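Local coordinates for protein 5-carboxymethyl-2-hydroxymuconate semialdehyde dehydrogenase (Thermus thermophilus, PDB 2D4E) that probably catalyses the NAD-dependent oxidation of 5-carboxymethyl-2-hydroxymuconate semialdehyde to the corresponding carboxylic acid, at residues L245-E250 with K255-N260; S269-G274 with R484-T489. One frame throughout, in Å; residues are numbered along the deposited sequence.

Contact 1 (L245-E250 with K255-N260); sequences LTLTGE and KIVMRN. With NA (sodium ion), chain J; NAD (nicotinamide-adenine-dinucleotide), chain K.
Leu-247 and Val-257 meet tip to tip, methyl against methyl, with Leu-247 CD2 3.9 Å from Val-257 CG2. The leucine's CG stands anti to the backbone N (chi1 171°), which sends CD2 across to the helix, while CD1 turns to the ribose ring oxygen O4B of NAD. Two residues earlier on the strand, Leu-245 offers CD1 to the other branch of the same valine, CG1, at a looser 4.3 Å. Val-237 of helix 229-238 packs on both Leu-245 and Val-257 and extends this apolar layer. The two segments are the strand and helix of a beta-alpha-beta unit (244-248, 251-261, 267-271) in the NAD-binding part of the aldehyde dehydrogenase fold, and the cofactor lies along the strand's C-terminal end and the first two turns of the helix. On the helix side, Val-257 CG2 also touches adenine C2A, while Ile-256 CG2 comes within 3.4 Å of the amino nitrogen N6A. At the strand end, Thr-248 presses its methyl CG2 onto the nicotinamide, 3.3 Å from C4N. With OG1 anti to the carbonyl carbon (chi1 -59°), the hydroxyl faces Glu-271 and Arg-182 and the methyl is left for the ring. Gly-249 CA comes 3.0 Å from NAD O4D; a CB here would clash with O2A. Glu-250, the N-cap of helix 251-261, gives its backbone N to O2A in a fairly straight bond (3.1 Å, 161°). Its extended side chain runs past NAD O3 and places OE1 2.3 Å from a sodium ion, which the diphosphate oxygens O1A, O3 and O1N also bind.

Contact 2 (S269-G274 with R484-T489); sequences SPELGG and RREGGT. With NAD (nicotinamide-adenine-dinucleotide), chain K.
With CG opposite its carbonyl carbon (chi1 -67°) and the chain straight beyond, Glu-271 brings OE2 to 3.3 Å from CG of Glu-486, whose own chain is bent at chi2 (-69°), swinging its carboxylate aside. The two acids cross at about a right angle, their carboxylate planes 79° apart. Arg-182 salt-bridges both, NH2 to Glu-271 OE1 and NH1 to Glu-486 OE2; Trp-181 NE1 bonds to Glu-271 OE2, and Tyr-495 OH to Glu-486 OE2. Ser-269 OG is hydrogen-bonded to Arg-182 NH1 and to a water (2.6 Å), which donates to Arg-485 O and, weakly, to Glu-486 OE2. Arg-484 lays CB and CG along Ser-269 (CG 3.9 Å from Ser-269 CA) and sends its guanidinium to Asp-483 of the second subunit. Leu-272 O accepts the nicotinamide amide N7N at 3.1 Å, and Glu-271 CB sits beside that nitrogen. Glu-271 opens the family's Glu-Leu-Gly-Gly motif; in relatives this glutamate is thought to be the general base. Were Glu-271 shortened to an alanine, Arg-182, Trp-181 and Thr-248 would probably lose a partner, and a gap would open beside Glu-486 CG. The contact joins strand 267-271 to the loop before helix 488-495, with helix 175-188 packed against Glu-486.

Overall arrangement
Contacts 1 and 2 have centres 12 Å apart and both reach the parallel sheet, through neighbouring strands 244-248 and 267-271. Leu-247 O to Glu-271 N (2.8 Å) and Leu-245 O to Ser-269 N (3.0 Å) are probable hydrogen bonds between them, and Leu-272 packs against the backbone of Gly-249 and Glu-250. One NAD spans both: contact 1 meets adenine, the diphosphate and the nicotinamide ring, contact 2 the carboxamide end. The nearest side-chain atom of Glu-271 is about 14 Å from the sodium ion that Glu-250 binds in contact 1. Both contacts border the second subunit, through the Arg-259 salt bridge to its Asp-263 in contact 1 and through Arg-484 in contact 2.

Contact 1 (L245-E250 with K255-N260)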
ATOM      1  N   LEU C 245      14.160   9.307 -20.025  1.00 19.93           N
ATOM      2  CA  LEU C 245      14.414  10.732 -20.163  1.00 20.97           C
ATOM      3  C   LEU C 245      13.551  11.564 -19.231  1.00 21.02           C
ATOM      4  O   LEU C 245      12.341  11.391 -19.200  1.00 22.01           O
ATOM      5  CB  LEU C 245      14.110  11.193 -21.590  1.00 20.78           C
ATOM      6  CG  LEU C 245      14.890  10.662 -22.789  1.00 19.18           C
ATOM      7  CD1 LEU C 245      14.211  11.151 -24.057  1.00 18.43           C
ATOM      8  CD2 LEU C 245      16.338  11.134 -22.740  1.00 22.20           C
ATOM      9  N   THR C 246      14.165  12.452 -18.457  1.00 17.96           N
ATOM     10  CA  THR C 246      13.376  13.335 -17.610  1.00 17.01           C
ATOM     11  C   THR C 246      13.529  14.703 -18.262  1.00 15.62           C
ATOM     12  O   THR C 246      14.601  15.052 -18.753  1.00 17.01           O
ATOM     13  CB  THR C 246      13.900  13.427 -16.151  1.00 15.61           C
ATOM     14  OG1 THR C 246      15.182  14.062 -16.139  1.00 17.59           O
ATOM     15  CG2 THR C 246      14.011  12.043 -15.524  1.00 20.16           C
ATOM     16  N   LEU C 247      12.452  15.469 -18.297  1.00 18.19           N
ATOM     17  CA  LEU C 247      12.514  16.790 -18.882  1.00 17.65           C
ATOM     18  C   LEU C 247      11.789  17.784 -18.008  1.00 18.65           C
ATOM     19  O   LEU C 247      10.648  17.567 -17.599  1.00 18.94           O
ATOM     20  CB  LEU C 247      11.898  16.807 -20.282  1.00 17.10           C
ATOM     21  CG  LEU C 247      11.719  18.212 -20.875  1.00 17.69           C
ATOM     22  CD1 LEU C 247      13.076  18.894 -21.050  1.00 17.53           C
ATOM     23  CD2 LEU C 247      11.004  18.112 -22.211  1.00 17.08           C
ATOM     24  N   THR C 248      12.475  18.875 -17.711  1.00 19.55           N
ATOM     25  CA  THR C 248      11.904  19.943 -16.921  1.00 20.25           C
ATOM     26  C   THR C 248      12.123  21.178 -17.786  1.00 17.89           C
ATOM     27  O   THR C 248      13.250  21.656 -17.936  1.00 21.51           O
ATOM     28  CB  THR C 248      12.621  20.072 -15.572  1.00 20.84           C
ATOM     29  OG1 THR C 248      12.506  18.836 -14.855  1.00 21.60           O
ATOM     30  CG2 THR C 248      11.993  21.168 -14.740  1.00 17.54           C
ATOM     31  N   GLY C 249      11.045  21.669 -18.385  1.00 18.91           N
ATOM     32  CA  GLY C 249      11.144  22.822 -19.262  1.00 16.53           C
ATOM     33  C   GLY C 249       9.797  23.222 -19.837  1.00 14.54           C
ATOM     34  O   GLY C 249       8.756  22.902 -19.269  1.00 15.24           O
ATOM     35  N   GLU C 250       9.821  23.919 -20.968  1.00 14.95           N
ATOM     36  CA  GLU C 250       8.602  24.394 -21.611  1.00 16.54           C
ATOM     37  C   GLU C 250       7.797  23.276 -22.242  1.00 19.75           C
ATOM     38  O   GLU C 250       8.342  22.255 -22.676  1.00 19.32           O
ATOM     39  CB  GLU C 250       8.932  25.449 -22.673  1.00 19.92           C
ATOM     40  CG  GLU C 250       9.773  26.594 -22.150  1.00 24.64           C
ATOM     41  CD  GLU C 250       9.893  27.731 -23.145  1.00 29.95           C
ATOM     42  OE1 GLU C 250      10.918  28.440 -23.112  1.00 33.77           O
ATOM     43  OE2 GLU C 250       8.959  27.925 -23.948  1.00 29.14           O
ATOM     44  N   LYS C 255       6.891  18.629 -26.454  1.00 16.98           N
ATOM     45  CA  LYS C 255       6.414  18.097 -27.727  1.00 21.24           C
ATOM     46  C   LYS C 255       7.564  17.678 -28.640  1.00 24.66           C
ATOM     47  O   LYS C 255       7.538  16.600 -29.248  1.00 19.02           O
ATOM     48  CB  LYS C 255       5.554  19.135 -28.447  1.00 18.75           C
ATOM     49  CG  LYS C 255       4.207  19.384 -27.799  1.00 26.46           C
ATOM     50  CD  LYS C 255       3.411  20.421 -28.572  1.00 24.54           C
ATOM     51  CE  LYS C 255       2.133  20.799 -27.835  1.00 30.48           C
ATOM     52  NZ  LYS C 255       1.434  21.935 -28.506  1.00 36.31           N
ATOM     53  N   ILE C 256       8.569  18.544 -28.737  1.00 22.84           N
ATOM     54  CA  ILE C 256       9.726  18.278 -29.574  1.00 20.41           C
ATOM     55  C   ILE C 256      10.485  17.058 -29.062  1.00 23.63           C
ATOM     56  O   ILE C 256      10.888  16.189 -29.839  1.00 19.38           O
ATOM     57  CB  ILE C 256      10.654  19.516 -29.606  1.00 26.60           C
ATOM     58  CG1 ILE C 256       9.980  20.632 -30.414  1.00 23.10           C
ATOM     59  CG2 ILE C 256      12.019  19.154 -30.193  1.00 20.77           C
ATOM     60  CD1 ILE C 256      10.624  21.991 -30.261  1.00 21.30           C
ATOM     61  N   VAL C 257      10.657  16.979 -27.748  1.00 20.56           N
ATOM     62  CA  VAL C 257      11.376  15.862 -27.157  1.00 20.39           C
ATOM     63  C   VAL C 257      10.629  14.546 -27.300  1.00 21.43           C
ATOM     64  O   VAL C 257      11.230  13.519 -27.618  1.00 19.31           O
ATOM     65  CB  VAL C 257      11.686  16.127 -25.670  1.00 19.14           C
ATOM     66  CG1 VAL C 257      12.172  14.849 -24.993  1.00 14.59           C
ATOM     67  CG2 VAL C 257      12.751  17.197 -25.567  1.00 18.90           C
ATOM     68  N   MET C 258       9.321  14.569 -27.078  1.00 21.42           N
ATOM     69  CA  MET C 258       8.534  13.349 -27.196  1.00 20.87           C
ATOM     70  C   MET C 258       8.574  12.830 -28.626  1.00 20.40           C
ATOM     71  O   MET C 258       8.713  11.630 -28.859  1.00 19.65           O
ATOM     72  CB  MET C 258       7.082  13.605 -26.774  1.00 17.49           C
ATOM     73  CG  MET C 258       6.221  12.354 -26.770  1.00 15.95           C
ATOM     74  SD  MET C 258       4.568  12.625 -26.102  1.00 26.57           S
ATOM     75  CE  MET C 258       3.765  11.073 -26.544  1.00 20.49           C
ATOM     76  N   ARG C 259       8.457  13.746 -29.583  1.00 22.81           N
ATOM     77  CA  ARG C 259       8.476  13.383 -30.998  1.00 25.23           C
ATOM     78  C   ARG C 259       9.783  12.684 -31.354  1.00 24.65           C
ATOM     79  O   ARG C 259       9.787  11.666 -32.044  1.00 25.00           O
ATOM     80  CB  ARG C 259       8.304  14.642 -31.853  1.00 24.88           C
ATOM     81  CG  ARG C 259       8.005  14.381 -33.323  1.00 35.10           C
ATOM     82  CD  ARG C 259       7.691  15.686 -34.060  1.00 31.13           C
ATOM     83  NE  ARG C 259       6.512  16.356 -33.512  1.00 39.99           N
ATOM     84  CZ  ARG C 259       6.513  17.573 -32.966  1.00 40.37           C
ATOM     85  NH1 ARG C 259       7.635  18.279 -32.884  1.00 35.31           N
ATOM     86  NH2 ARG C 259       5.382  18.086 -32.498  1.00 38.98           N
ATOM     87  N   ASN C 260      10.888  13.237 -30.863  1.00 21.62           N
ATOM     88  CA  ASN C 260      12.219  12.700 -31.101  1.00 23.23           C
ATOM     89  C   ASN C 260      12.416  11.380 -30.346  1.00 22.20           C
ATOM     90  O   ASN C 260      13.074  10.459 -30.831  1.00 21.96           O
ATOM     91  CB  ASN C 260      13.258  13.741 -30.653  1.00 30.03           C
ATOM     92  CG  ASN C 260      14.696  13.296 -30.888  1.00 38.19           C
ATOM     93  OD1 ASN C 260      15.645  13.982 -30.480  1.00 35.00           O
ATOM     94  ND2 ASN C 260      14.868  12.154 -31.543  1.00 36.41           N
TER
HETATM   95 NA    NA J1905      13.154  28.214 -22.820  1.00 36.94          NA
HETATM   96  PA  NAD K1701      13.597  24.901 -22.217  1.00 28.04           P
HETATM   97  O1A NAD K1701      13.950  25.481 -23.507  1.00 35.18           O
HETATM   98  O2A NAD K1701      12.578  23.845 -22.342  1.00 32.03           O
HETATM   99  O5B NAD K1701      14.851  24.234 -21.431  1.00 29.93           O
HETATM  100  C5B NAD K1701      14.821  22.957 -20.711  1.00 24.02           C
HETATM  101  C4B NAD K1701      15.931  22.086 -21.259  1.00 26.30           C
HETATM  102  O4B NAD K1701      15.482  21.727 -22.584  1.00 25.28           O
HETATM  103  C3B NAD K1701      17.284  22.817 -21.488  1.00 24.85           C
HETATM  104  O3B NAD K1701      18.358  22.116 -20.826  1.00 20.81           O
HETATM  105  C2B NAD K1701      17.397  22.840 -23.021  1.00 25.91           C
HETATM  106  O2B NAD K1701      18.763  22.803 -23.493  1.00 22.44           O
HETATM  107  C1B NAD K1701      16.585  21.621 -23.407  1.00 21.50           C
HETATM  108  N9A NAD K1701      16.121  21.675 -24.782  1.00 23.48           N
HETATM  109  C8A NAD K1701      15.628  22.747 -25.503  1.00 20.45           C
HETATM  110  N7A NAD K1701      15.289  22.436 -26.776  1.00 22.94           N
HETATM  111  C5A NAD K1701      15.589  21.076 -26.849  1.00 20.50           C
HETATM  112  C6A NAD K1701      15.468  20.122 -27.929  1.00 26.71           C
HETATM  113  N6A NAD K1701      15.004  20.445 -29.139  1.00 28.32           N
HETATM  114  N1A NAD K1701      15.866  18.822 -27.652  1.00 22.55           N
HETATM  115  C2A NAD K1701      16.351  18.494 -26.389  1.00 20.01           C
HETATM  116  N3A NAD K1701      16.499  19.298 -25.346  1.00 23.38           N
HETATM  117  C4A NAD K1701      16.101  20.584 -25.629  1.00 23.35           C
HETATM  118  O3  NAD K1701      13.137  26.042 -21.321  1.00 38.43           O
HETATM  119  PN  NAD K1701      13.565  26.757 -19.971  1.00 29.83           P
HETATM  120  O1N NAD K1701      13.667  28.194 -20.301  1.00 41.02           O
HETATM  121  O2N NAD K1701      14.785  26.118 -19.449  1.00 31.72           O
HETATM  122  O5D NAD K1701      12.213  26.448 -19.282  1.00 42.63           O
HETATM  123  C5D NAD K1701      11.615  27.126 -18.205  1.00 23.70           C
HETATM  124  C4D NAD K1701      10.364  26.304 -18.191  1.00 23.47           C
HETATM  125  O4D NAD K1701      10.499  25.122 -17.371  1.00 21.05           O
HETATM  126  C3D NAD K1701       9.075  27.021 -17.817  1.00 23.42           C
HETATM  127  O3D NAD K1701       8.012  26.789 -18.764  1.00 29.39           O
HETATM  128  C2D NAD K1701       8.813  26.448 -16.425  1.00 19.11           C
HETATM  129  O2D NAD K1701       7.410  26.521 -16.098  1.00 20.88           O
HETATM  130  C1D NAD K1701       9.360  25.045 -16.567  1.00 22.68           C
HETATM  131  N1N NAD K1701       9.678  24.409 -15.278  1.00 23.91           N
HETATM  132  C2N NAD K1701       8.762  23.430 -14.922  1.00 20.92           C
HETATM  133  C3N NAD K1701       8.985  22.794 -13.710  1.00 23.47           C
HETATM  134  C7N NAD K1701       8.043  21.718 -13.191  1.00 20.13           C
HETATM  135  O7N NAD K1701       8.297  21.193 -12.122  1.00 25.59           O
HETATM  136  N7N NAD K1701       6.955  21.371 -13.903  1.00 21.78           N
HETATM  137  C4N NAD K1701      10.128  23.145 -12.856  1.00 25.85           C
HETATM  138  C5N NAD K1701      10.984  24.169 -13.356  1.00 20.86           C
HETATM  139  C6N NAD K1701      10.827  24.839 -14.538  1.00 19.12           C

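Contact 2 (S269-G274 with R484-T489)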
ATOM      1  N   SER C 269       9.436  11.489 -18.446  1.00 22.87           N
ATOM      2  CA  SER C 269       8.858  12.019 -17.213  1.00 18.89           C
ATOM      3  C   SER C 269       8.957  13.540 -17.290  1.00 23.18           C
ATOM      4  O   SER C 269       9.836  14.151 -16.674  1.00 19.96           O
ATOM      5  CB  SER C 269       9.639  11.509 -16.001  1.00 20.15           C
ATOM      6  OG  SER C 269       9.134  12.075 -14.808  1.00 18.99           O
ATOM      7  N   PRO C 270       8.043  14.175 -18.037  1.00 16.45           N
ATOM      8  CA  PRO C 270       8.055  15.629 -18.193  1.00 17.02           C
ATOM      9  C   PRO C 270       7.334  16.485 -17.162  1.00 19.13           C
ATOM     10  O   PRO C 270       6.191  16.222 -16.799  1.00 19.17           O
ATOM     11  CB  PRO C 270       7.462  15.817 -19.586  1.00 15.53           C
ATOM     12  CG  PRO C 270       6.377  14.780 -19.594  1.00 16.75           C
ATOM     13  CD  PRO C 270       7.040  13.562 -18.933  1.00 20.43           C
ATOM     14  N   GLU C 271       8.035  17.515 -16.706  1.00 16.80           N
ATOM     15  CA  GLU C 271       7.511  18.506 -15.769  1.00 16.20           C
ATOM     16  C   GLU C 271       7.622  19.753 -16.642  1.00 17.57           C
ATOM     17  O   GLU C 271       8.708  20.307 -16.829  1.00 19.10           O
ATOM     18  CB  GLU C 271       8.403  18.598 -14.532  1.00 15.32           C
ATOM     19  CG  GLU C 271       8.374  17.332 -13.677  1.00 16.32           C
ATOM     20  CD  GLU C 271       9.344  17.385 -12.514  1.00 20.25           C
ATOM     21  OE1 GLU C 271      10.359  18.100 -12.633  1.00 24.98           O
ATOM     22  OE2 GLU C 271       9.105  16.701 -11.492  1.00 21.60           O
ATOM     23  N   LEU C 272       6.493  20.161 -17.209  1.00 18.37           N
ATOM     24  CA  LEU C 272       6.473  21.278 -18.139  1.00 17.93           C
ATOM     25  C   LEU C 272       5.914  22.600 -17.607  1.00 20.00           C
ATOM     26  O   LEU C 272       5.934  22.852 -16.401  1.00 18.61           O
ATOM     27  CB  LEU C 272       5.735  20.823 -19.409  1.00 17.50           C
ATOM     28  CG  LEU C 272       6.180  19.417 -19.875  1.00 17.77           C
ATOM     29  CD1 LEU C 272       5.303  18.943 -21.017  1.00 14.71           C
ATOM     30  CD2 LEU C 272       7.653  19.432 -20.303  1.00 11.38           C
ATOM     31  N   GLY C 273       5.422  23.437 -18.519  1.00 18.50           N
ATOM     32  CA  GLY C 273       4.911  24.749 -18.153  1.00 18.57           C
ATOM     33  C   GLY C 273       3.724  24.831 -17.215  1.00 19.50           C
ATOM     34  O   GLY C 273       3.113  23.824 -16.862  1.00 19.97           O
ATOM     35  N   GLY C 274       3.402  26.051 -16.804  1.00 17.36           N
ATOM     36  CA  GLY C 274       2.277  26.251 -15.917  1.00 17.59           C
ATOM     37  C   GLY C 274       1.728  27.663 -15.988  1.00 20.77           C
ATOM     38  O   GLY C 274       2.387  28.580 -16.483  1.00 18.85           O
ATOM     39  N   ARG C 484       3.339  11.895 -15.355  1.00 18.96           N
ATOM     40  CA  ARG C 484       4.152  11.127 -14.419  1.00 21.46           C
ATOM     41  C   ARG C 484       4.321  11.937 -13.142  1.00 22.93           C
ATOM     42  O   ARG C 484       3.953  13.113 -13.082  1.00 22.99           O
ATOM     43  CB  ARG C 484       5.534  10.839 -15.004  1.00 29.72           C
ATOM     44  CG  ARG C 484       5.527  10.113 -16.336  1.00 31.70           C
ATOM     45  CD  ARG C 484       5.563   8.627 -16.127  1.00 39.65           C
ATOM     46  NE  ARG C 484       5.764   7.901 -17.377  1.00 37.09           N
ATOM     47  CZ  ARG C 484       5.851   6.580 -17.453  1.00 25.29           C
ATOM     48  NH1 ARG C 484       5.761   5.856 -16.347  1.00 20.48           N
ATOM     49  NH2 ARG C 484       6.011   5.987 -18.629  1.00 33.54           N
ATOM     50  N   ARG C 485       4.896  11.310 -12.126  1.00 21.00           N
ATOM     51  CA  ARG C 485       5.104  11.986 -10.858  1.00 19.77           C
ATOM     52  C   ARG C 485       6.477  11.704 -10.271  1.00 21.33           C
ATOM     53  O   ARG C 485       7.086  10.673 -10.550  1.00 20.45           O
ATOM     54  CB  ARG C 485       4.028  11.555  -9.860  1.00 17.23           C
ATOM     55  CG  ARG C 485       2.608  11.963 -10.243  1.00 16.64           C
ATOM     56  CD  ARG C 485       2.332  13.431  -9.932  1.00 12.83           C
ATOM     57  NE  ARG C 485       0.966  13.795 -10.301  1.00 14.57           N
ATOM     58  CZ  ARG C 485       0.581  14.144 -11.528  1.00 14.09           C
ATOM     59  NH1 ARG C 485       1.458  14.193 -12.523  1.00 18.86           N
ATOM     60  NH2 ARG C 485      -0.692  14.431 -11.766  1.00 14.85           N
ATOM     61  N   GLU C 486       6.961  12.653  -9.476  1.00 19.76           N
ATOM     62  CA  GLU C 486       8.236  12.532  -8.777  1.00 21.45           C
ATOM     63  C   GLU C 486       7.862  12.592  -7.296  1.00 21.34           C
ATOM     64  O   GLU C 486       6.743  12.994  -6.954  1.00 19.57           O
ATOM     65  CB  GLU C 486       9.174  13.701  -9.110  1.00 14.03           C
ATOM     66  CG  GLU C 486       9.854  13.628 -10.473  1.00 12.73           C
ATOM     67  CD  GLU C 486      10.887  12.510 -10.569  1.00 15.20           C
ATOM     68  OE1 GLU C 486      11.260  11.931  -9.530  1.00 19.04           O
ATOM     69  OE2 GLU C 486      11.341  12.215 -11.689  1.00 17.79           O
ATOM     70  N   GLY C 487       8.784  12.192  -6.426  1.00 19.03           N
ATOM     71  CA  GLY C 487       8.509  12.227  -5.000  1.00 18.15           C
ATOM     72  C   GLY C 487       8.358  10.858  -4.360  1.00 20.66           C
ATOM     73  O   GLY C 487       7.430  10.115  -4.687  1.00 22.52           O
ATOM     74  N   GLY C 488       9.270  10.526  -3.447  1.00 17.46           N
ATOM     75  CA  GLY C 488       9.223   9.246  -2.756  1.00 21.88           C
ATOM     76  C   GLY C 488       8.959   8.017  -3.615  1.00 22.33           C
ATOM     77  O   GLY C 488       9.623   7.790  -4.627  1.00 22.37           O
ATOM     78  N   THR C 489       7.978   7.220  -3.210  1.00 22.85           N
ATOM     79  CA  THR C 489       7.624   6.005  -3.933  1.00 23.01           C
ATOM     80  C   THR C 489       7.015   6.266  -5.311  1.00 22.40           C
ATOM     81  O   THR C 489       7.066   5.402  -6.185  1.00 20.58           O
ATOM     82  CB  THR C 489       6.632   5.156  -3.119  1.00 24.42           C
ATOM     83  OG1 THR C 489       5.449   5.925  -2.858  1.00 36.57           O
ATOM     84  CG2 THR C 489       7.251   4.735  -1.806  1.00 21.63           C
TER
HETATM   85  PA  NAD K1701      13.597  24.901 -22.217  1.00 28.04           P
HETATM   86  O1A NAD K1701      13.950  25.481 -23.507  1.00 35.18           O
HETATM   87  O2A NAD K1701      12.578  23.845 -22.342  1.00 32.03           O
HETATM   88  O5B NAD K1701      14.851  24.234 -21.431  1.00 29.93           O
HETATM   89  C5B NAD K1701      14.821  22.957 -20.711  1.00 24.02           C
HETATM   90  C4B NAD K1701      15.931  22.086 -21.259  1.00 26.30           C
HETATM   91  O4B NAD K1701      15.482  21.727 -22.584  1.00 25.28           O
HETATM   92  C3B NAD K1701      17.284  22.817 -21.488  1.00 24.85           C
HETATM   93  O3B NAD K1701      18.358  22.116 -20.826  1.00 20.81           O
HETATM   94  C2B NAD K1701      17.397  22.840 -23.021  1.00 25.91           C
HETATM   95  O2B NAD K1701      18.763  22.803 -23.493  1.00 22.44           O
HETATM   96  C1B NAD K1701      16.585  21.621 -23.407  1.00 21.50           C
HETATM   97  N9A NAD K1701      16.121  21.675 -24.782  1.00 23.48           N
HETATM   98  C8A NAD K1701      15.628  22.747 -25.503  1.00 20.45           C
HETATM   99  N7A NAD K1701      15.289  22.436 -26.776  1.00 22.94           N
HETATM  100  C5A NAD K1701      15.589  21.076 -26.849  1.00 20.50           C
HETATM  101  C6A NAD K1701      15.468  20.122 -27.929  1.00 26.71           C
HETATM  102  N6A NAD K1701      15.004  20.445 -29.139  1.00 28.32           N
HETATM  103  N1A NAD K1701      15.866  18.822 -27.652  1.00 22.55           N
HETATM  104  C2A NAD K1701      16.351  18.494 -26.389  1.00 20.01           C
HETATM  105  N3A NAD K1701      16.499  19.298 -25.346  1.00 23.38           N
HETATM  106  C4A NAD K1701      16.101  20.584 -25.629  1.00 23.35           C
HETATM  107  O3  NAD K1701      13.137  26.042 -21.321  1.00 38.43           O
HETATM  108  PN  NAD K1701      13.565  26.757 -19.971  1.00 29.83           P
HETATM  109  O1N NAD K1701      13.667  28.194 -20.301  1.00 41.02           O
HETATM  110  O2N NAD K1701      14.785  26.118 -19.449  1.00 31.72           O
HETATM  111  O5D NAD K1701      12.213  26.448 -19.282  1.00 42.63           O
HETATM  112  C5D NAD K1701      11.615  27.126 -18.205  1.00 23.70           C
HETATM  113  C4D NAD K1701      10.364  26.304 -18.191  1.00 23.47           C
HETATM  114  O4D NAD K1701      10.499  25.122 -17.371  1.00 21.05           O
HETATM  115  C3D NAD K1701       9.075  27.021 -17.817  1.00 23.42           C
HETATM  116  O3D NAD K1701       8.012  26.789 -18.764  1.00 29.39           O
HETATM  117  C2D NAD K1701       8.813  26.448 -16.425  1.00 19.11           C
HETATM  118  O2D NAD K1701       7.410  26.521 -16.098  1.00 20.88           O
HETATM  119  C1D NAD K1701       9.360  25.045 -16.567  1.00 22.68           C
HETATM  120  N1N NAD K1701       9.678  24.409 -15.278  1.00 23.91           N
HETATM  121  C2N NAD K1701       8.762  23.430 -14.922  1.00 20.92           C
HETATM  122  C3N NAD K1701       8.985  22.794 -13.710  1.00 23.47           C
HETATM  123  C7N NAD K1701       8.043  21.718 -13.191  1.00 20.13           C
HETATM  124  O7N NAD K1701       8.297  21.193 -12.122  1.00 25.59           O
HETATM  125  N7N NAD K1701       6.955  21.371 -13.903  1.00 21.78           N
HETATM  126  C4N NAD K1701      10.128  23.145 -12.856  1.00 25.85           C
HETATM  127  C5N NAD K1701      10.984  24.169 -13.356  1.00 20.86           C
HETATM  128  C6N NAD K1701      10.827  24.839 -14.538  1.00 19.12           C
HETATM  129  O   HOH W   1       9.282  10.576 -12.730  1.00 18.67           O